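Side-chain contacts in probable CoA-transferase alpha subunit (Rhodococcus jostii, PDB 6COJ), which probably acts on coenzyme A thioesters as a coenzyme A transferase family protein, and binds the CoA thioester of a spirocyclic acid: residues A[42-47]-A[261-266]; A[89-94]-A[270-275]. The protein carries 1 engineered substitution. All coordinates share one frame; numbering follows the deposited sequence. Where two conformers were deposited one is given.

Contact 1: residues A[42-47]-A[261-266]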
loop_
_atom_site.group_PDB
_atom_site.type_symbol
_atom_site.label_atom_id
_atom_site.label_comp_id
_atom_site.label_asym_id
_atom_site.label_seq_id
_atom_site.Cartn_x
_atom_site.Cartn_y
_atom_site.Cartn_z
ATOM N N GLY A 42 13.571 -14.049 3.698
ATOM C CA GLY A 42 14.045 -15.392 4.001
ATOM C C GLY A 42 15.068 -15.836 2.970
ATOM O O GLY A 42 16.022 -15.110 2.666
ATOM N N SER A 43 14.864 -17.019 2.396
ATOM C CA SER A 43 15.725 -17.489 1.308
ATOM C C SER A 43 15.092 -17.236 -0.062
ATOM O O SER A 43 14.979 -18.128 -0.913
ATOM C CB SER A 43 16.085 -18.958 1.516
ATOM O OG SER A 43 17.040 -19.405 0.569
ATOM N N ARG A 44 14.681 -15.985 -0.285
ATOM C CA ARG A 44 13.951 -15.602 -1.493
ATOM C C ARG A 44 14.466 -14.261 -1.992
ATOM O O ARG A 44 14.362 -13.249 -1.288
ATOM C CB ARG A 44 12.433 -15.537 -1.250
ATOM C CG ARG A 44 11.878 -16.755 -0.529
ATOM C CD ARG A 44 10.403 -16.610 -0.175
ATOM N NE ARG A 44 10.012 -17.564 0.859
ATOM C CZ ARG A 44 8.852 -18.207 0.918
ATOM N NH1 ARG A 44 7.928 -18.046 -0.028
ATOM N NH2 ARG A 44 8.624 -19.046 1.920
ATOM N N ARG A 45 14.998 -14.272 -3.214
ATOM C CA ARG A 45 15.483 -13.088 -3.937
ATOM C C ARG A 45 16.298 -12.151 -3.058
ATOM O O ARG A 45 16.116 -10.932 -3.050
ATOM C CB ARG A 45 14.378 -12.365 -4.709
ATOM C CG ARG A 45 14.913 -11.761 -6.012
ATOM C CD ARG A 45 13.835 -11.041 -6.840
ATOM N NE ARG A 45 13.341 -9.878 -6.098
ATOM C CZ ARG A 45 12.080 -9.657 -5.741
ATOM N NH1 ARG A 45 11.097 -10.479 -6.113
ATOM N NH2 ARG A 45 11.808 -8.574 -5.017
ATOM N N LYS A 46 17.247 -12.742 -2.329
ATOM C CA LYS A 46 18.169 -11.929 -1.567
ATOM C C LYS A 46 19.272 -11.409 -2.484
ATOM O O LYS A 46 19.667 -12.088 -3.433
ATOM C CB LYS A 46 18.799 -12.779 -0.472
ATOM C CG LYS A 46 17.842 -13.033 0.678
ATOM C CD LYS A 46 17.636 -11.775 1.475
ATOM C CE LYS A 46 16.643 -11.961 2.595
ATOM N NZ LYS A 46 16.567 -10.699 3.366
ATOM N N PRO A 47 19.790 -10.186 -2.225
ATOM C CA PRO A 47 20.937 -9.666 -3.007
ATOM C C PRO A 47 22.242 -10.304 -2.540
ATOM O O PRO A 47 23.120 -9.673 -1.932
ATOM C CB PRO A 47 20.868 -8.162 -2.725
ATOM C CG PRO A 47 20.344 -8.095 -1.322
ATOM C CD PRO A 47 19.309 -9.204 -1.234
ATOM N N TYR A 261 15.018 -18.323 -11.590
ATOM C CA TYR A 261 15.462 -19.623 -11.105
ATOM C C TYR A 261 14.871 -19.855 -9.724
ATOM O O TYR A 261 14.474 -18.914 -9.028
ATOM C CB TYR A 261 17.001 -19.747 -11.061
ATOM C CG TYR A 261 17.728 -18.523 -10.523
ATOM C CD1 TYR A 261 17.952 -18.357 -9.159
ATOM C CD2 TYR A 261 18.193 -17.541 -11.382
ATOM C CE1 TYR A 261 18.632 -17.238 -8.669
ATOM C CE2 TYR A 261 18.852 -16.409 -10.907
ATOM C CZ TYR A 261 19.072 -16.266 -9.552
ATOM O OH TYR A 261 19.734 -15.151 -9.078
ATOM N N GLY A 262 14.812 -21.131 -9.345
ATOM C CA GLY A 262 14.441 -21.514 -8.000
ATOM C C GLY A 262 15.631 -21.535 -7.054
ATOM O O GLY A 262 16.757 -21.178 -7.402
ATOM N N ARG A 263 15.357 -21.953 -5.823
ATOM C CA ARG A 263 16.408 -22.036 -4.818
ATOM C C ARG A 263 17.346 -23.194 -5.132
ATOM O O ARG A 263 16.916 -24.270 -5.551
ATOM C CB ARG A 263 15.787 -22.235 -3.433
ATOM C CG ARG A 263 16.793 -22.286 -2.278
ATOM C CD ARG A 263 16.089 -22.404 -0.921
ATOM N NE ARG A 263 15.160 -21.296 -0.701
ATOM C CZ ARG A 263 13.836 -21.407 -0.721
ATOM N NH1 ARG A 263 13.266 -22.587 -0.923
ATOM N NH2 ARG A 263 13.079 -20.336 -0.525
ATOM N N ASP A 264 18.643 -22.974 -4.925
ATOM C CA ASP A 264 19.612 -24.065 -5.034
ATOM C C ASP A 264 19.599 -24.789 -3.697
ATOM O O ASP A 264 20.375 -24.479 -2.793
ATOM C CB ASP A 264 20.993 -23.524 -5.370
ATOM C CG ASP A 264 21.988 -24.626 -5.687
ATOM O OD1 ASP A 264 21.752 -25.799 -5.314
ATOM O OD2 ASP A 264 23.011 -24.314 -6.325
ATOM N N GLU A 265 18.669 -25.746 -3.567
ATOM C CA GLU A 265 18.433 -26.399 -2.282
ATOM C C GLU A 265 19.658 -27.177 -1.821
ATOM O O GLU A 265 20.029 -27.124 -0.640
ATOM C CB GLU A 265 17.219 -27.329 -2.383
ATOM C CG GLU A 265 15.901 -26.636 -2.742
ATOM C CD GLU A 265 15.296 -25.886 -1.575
ATOM O OE1 GLU A 265 14.259 -25.218 -1.774
ATOM O OE2 GLU A 265 15.854 -25.960 -0.464
ATOM N N LYS A 266 20.300 -27.905 -2.741
ATOM C CA LYS A 266 21.484 -28.676 -2.383
ATOM C C LYS A 266 22.605 -27.769 -1.890
ATOM O O LYS A 266 23.299 -28.098 -0.919
ATOM C CB LYS A 266 21.937 -29.515 -3.580
ATOM C CG LYS A 266 21.123 -30.797 -3.810
ATOM C CD LYS A 266 19.905 -30.571 -4.685
ATOM C CE LYS A 266 18.720 -31.420 -4.248
ATOM N NZ LYS A 266 17.432 -31.036 -4.891
#
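Arg263 grips Ser43 side-on, turning two nitrogens of its guanidinium edge onto a single backbone oxygen. Arg263 NH2 donates to Ser43 O at 2.9 Å from above the carbonyl plane, while Arg263 NE reaches the same oxygen at 3.2 Å within that plane, on a lone pair. Arg263 NE also makes a weak bond to Ser43 OG (3.0 Å), which the serine offers by turning OG anti to its backbone N (chi1 -173°). A hydroxyl suits this buried place because it can accept from Arg263 NE while also hydrogen-bonding Gln268. Arg44 CG packs at the guanidinium edge, 3.8 Å from Arg263 NH2. Arg263 NH1 forms a salt bridge with Glu265 OE1 at 2.9 Å, on the syn side of the Glu265 carboxylate, 27° out of its plane, fixing the guanidinium's rotation. A methionine in place of Arg263 would probably leave Ser43 O without either of these donors and Glu265 without its charged mate. The two arginines come near each other, but a shared carboxylate offsets them: Asp92 forms a salt bridge with Arg44 and a long, weak ion pair with Arg263. The contact thus ties the loop between strand 35-38 and helix 48-56 to the turn that leads into helix 265-274, where Asp264 is the N-cap.

Contact 2: residues A[89-94]-A[270-275]; sequences VSLDSA and HYAESA
Leu91 meets helix 265-274 through its two methyl groups, one directed at Tyr271 and the other at Ala272. The side chain leaves the backbone toward the helix, and its CB and CG serve as a stem that brings the branch across. With CG anti to the carbonyl carbon (chi1 -61°) and CD1 anti to CA, the fork opens over two successive residues. CD1 faces the methyl of the alanine, Leu91 CD1 lying 4.4 Å from Ala272 CB. CD2 comes obliquely to the phenol ring, Leu91 CD2 standing 4.4 Å from Tyr271 CE2. A branched leucine can serve both neighbours at once, whereas the short alanine leaves room for the leucine methyl, and also touches Pro95.

The tyrosine suits its place by being apolar along its ring and polar at its end. Its ring packs with Phe254 and Leu74, while its hydroxyl is hydrogen-bonded to Asp98, a residue that Leu91 also touches. On the loop side, Ser90 OG accepts from Asp92 N at 3.0 Å, an ST turn that shapes the backbone around Leu91. The carbonyl of Leu91 is held in turn by the side-chain amide of Gln268, about one turn before Ala272 in helix 265-274.

No hydrogen bond or charge pair joins the two segments directly. Burying these methyls and the ring is favourable through the hydrophobic effect, but contacts of 4.4 Å carry little directional preference, so the precise placing of Leu91 probably owes much to the polar bonds around it.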
loop_
_atom_site.group_PDB
_atom_site.type_symbol
_atom_site.label_atom_id
_atom_site.label_comp_id
_atom_site.label_asym_id
_atom_site.label_seq_id
_atom_site.Cartn_x
_atom_site.Cartn_y
_atom_site.Cartn_z
ATOM N N VAL A 89 14.038 -14.856 11.025
ATOM C CA VAL A 89 15.171 -15.333 10.238
ATOM C C VAL A 89 14.867 -16.770 9.845
ATOM O O VAL A 89 14.629 -17.616 10.715
ATOM C CB VAL A 89 16.508 -15.254 10.999
ATOM C CG1 VAL A 89 17.644 -15.762 10.101
ATOM C CG2 VAL A 89 16.776 -13.817 11.460
ATOM N N SER A 90 14.837 -17.043 8.539
ATOM C CA SER A 90 14.491 -18.381 8.078
ATOM C C SER A 90 15.210 -18.683 6.776
ATOM O O SER A 90 15.376 -17.799 5.928
ATOM C CB SER A 90 12.983 -18.515 7.834
ATOM O OG SER A 90 12.662 -19.835 7.417
ATOM N N LEU A 91 15.633 -19.942 6.635
ATOM C CA LEU A 91 16.141 -20.455 5.370
ATOM C C LEU A 91 15.037 -21.010 4.472
ATOM O O LEU A 91 15.329 -21.428 3.350
ATOM C CB LEU A 91 17.215 -21.519 5.621
ATOM C CG LEU A 91 18.470 -21.056 6.375
ATOM C CD1 LEU A 91 19.456 -22.205 6.547
ATOM C CD2 LEU A 91 19.138 -19.889 5.661
ATOM N N ASP A 92 13.790 -21.051 4.955
ATOM C CA ASP A 92 12.614 -21.491 4.199
ATOM C C ASP A 92 12.558 -22.998 3.956
ATOM O O ASP A 92 11.470 -23.581 3.920
ATOM C CB ASP A 92 12.420 -20.684 2.910
ATOM C CG ASP A 92 11.801 -19.327 3.173
ATOM O OD1 ASP A 92 10.830 -19.265 3.961
ATOM O OD2 ASP A 92 12.284 -18.319 2.620
ATOM N N SER A 93 13.713 -23.639 3.799
ATOM C CA SER A 93 13.822 -25.087 3.734
ATOM C C SER A 93 14.644 -25.567 4.920
ATOM O O SER A 93 15.328 -24.780 5.581
ATOM C CB SER A 93 14.530 -25.544 2.453
ATOM O OG SER A 93 14.219 -24.710 1.356
ATOM N N ALA A 94 14.585 -26.873 5.177
ATOM C CA ALA A 94 15.393 -27.479 6.235
ATOM C C ALA A 94 16.860 -27.112 6.014
ATOM O O ALA A 94 17.330 -27.114 4.882
ATOM C CB ALA A 94 15.209 -28.982 6.238
ATOM N N HIS A 270 24.465 -27.296 1.835
ATOM C CA HIS A 270 25.913 -27.313 2.026
ATOM C C HIS A 270 26.385 -26.103 2.824
ATOM O O HIS A 270 27.253 -26.225 3.699
ATOM C CB HIS A 270 26.614 -27.378 0.667
ATOM C CG HIS A 270 28.108 -27.431 0.756
ATOM N ND1 HIS A 270 28.783 -28.508 1.290
ATOM C CD2 HIS A 270 29.054 -26.543 0.376
ATOM C CE1 HIS A 270 30.081 -28.280 1.239
ATOM N NE2 HIS A 270 30.273 -27.095 0.691
ATOM N N TYR A 271 25.822 -24.924 2.542
ATOM C CA TYR A 271 26.114 -23.742 3.347
ATOM C C TYR A 271 25.807 -23.994 4.821
ATOM O O TYR A 271 26.644 -23.738 5.698
ATOM C CB TYR A 271 25.314 -22.544 2.810
ATOM C CG TYR A 271 25.027 -21.472 3.839
ATOM C CD1 TYR A 271 26.006 -20.557 4.220
ATOM C CD2 TYR A 271 23.775 -21.378 4.439
ATOM C CE1 TYR A 271 25.744 -19.579 5.173
ATOM C CE2 TYR A 271 23.504 -20.406 5.395
ATOM C CZ TYR A 271 24.492 -19.508 5.755
ATOM O OH TYR A 271 24.232 -18.538 6.693
ATOM N N ALA A 272 24.613 -24.522 5.107
ATOM C CA ALA A 272 24.191 -24.705 6.494
ATOM C C ALA A 272 25.056 -25.740 7.204
ATOM O O ALA A 272 25.498 -25.521 8.337
ATOM C CB ALA A 272 22.709 -25.094 6.539
ATOM N N GLU A 273 25.315 -26.875 6.543
ATOM C CA GLU A 273 26.152 -27.903 7.155
ATOM C C GLU A 273 27.596 -27.447 7.297
ATOM O O GLU A 273 28.304 -27.909 8.198
ATOM C CB GLU A 273 26.069 -29.207 6.359
ATOM C CG GLU A 273 24.800 -30.001 6.616
ATOM C CD GLU A 273 24.330 -30.757 5.394
ATOM O OE1 GLU A 273 25.096 -30.833 4.410
ATOM O OE2 GLU A 273 23.193 -31.275 5.416
ATOM N N SER A 274 28.058 -26.542 6.437
ATOM C CA SER A 274 29.434 -26.073 6.562
ATOM C C SER A 274 29.633 -25.168 7.772
ATOM O O SER A 274 30.771 -25.000 8.223
ATOM C CB SER A 274 29.889 -25.385 5.274
ATOM O OG SER A 274 29.992 -26.323 4.214
ATOM N N ALA A 275 28.558 -24.600 8.319
ATOM C CA ALA A 275 28.652 -23.745 9.494
ATOM C C ALA A 275 28.878 -24.520 10.791
ATOM O O ALA A 275 29.152 -23.899 11.824
ATOM C CB ALA A 275 27.381 -22.891 9.604
#

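How the contacts relate
The two contacts lie 11 Å apart, centre to centre, on the same side of the chain's centre, and both use helix 265-274: contact 1 the lead-in to its first turn, contact 2 its later turns. Their partners are loops that follow strands 35-38 and 88-89, the first of these strands belonging to the parallel sheet. Along the chain the segments alternate, 42-47, 89-94, 261-266, 270-275, so a late helix closes over two earlier loops. The loops also join each other directly, Ser43 N bonding to Asp92 OD2 at 2.9 Å, and Glu265 OE2 reaches Ser93 OG at 2.7 Å. Contact 1 is polar and contact 2 apolar; together they hold helix 265-274 and its lead-in against two loops.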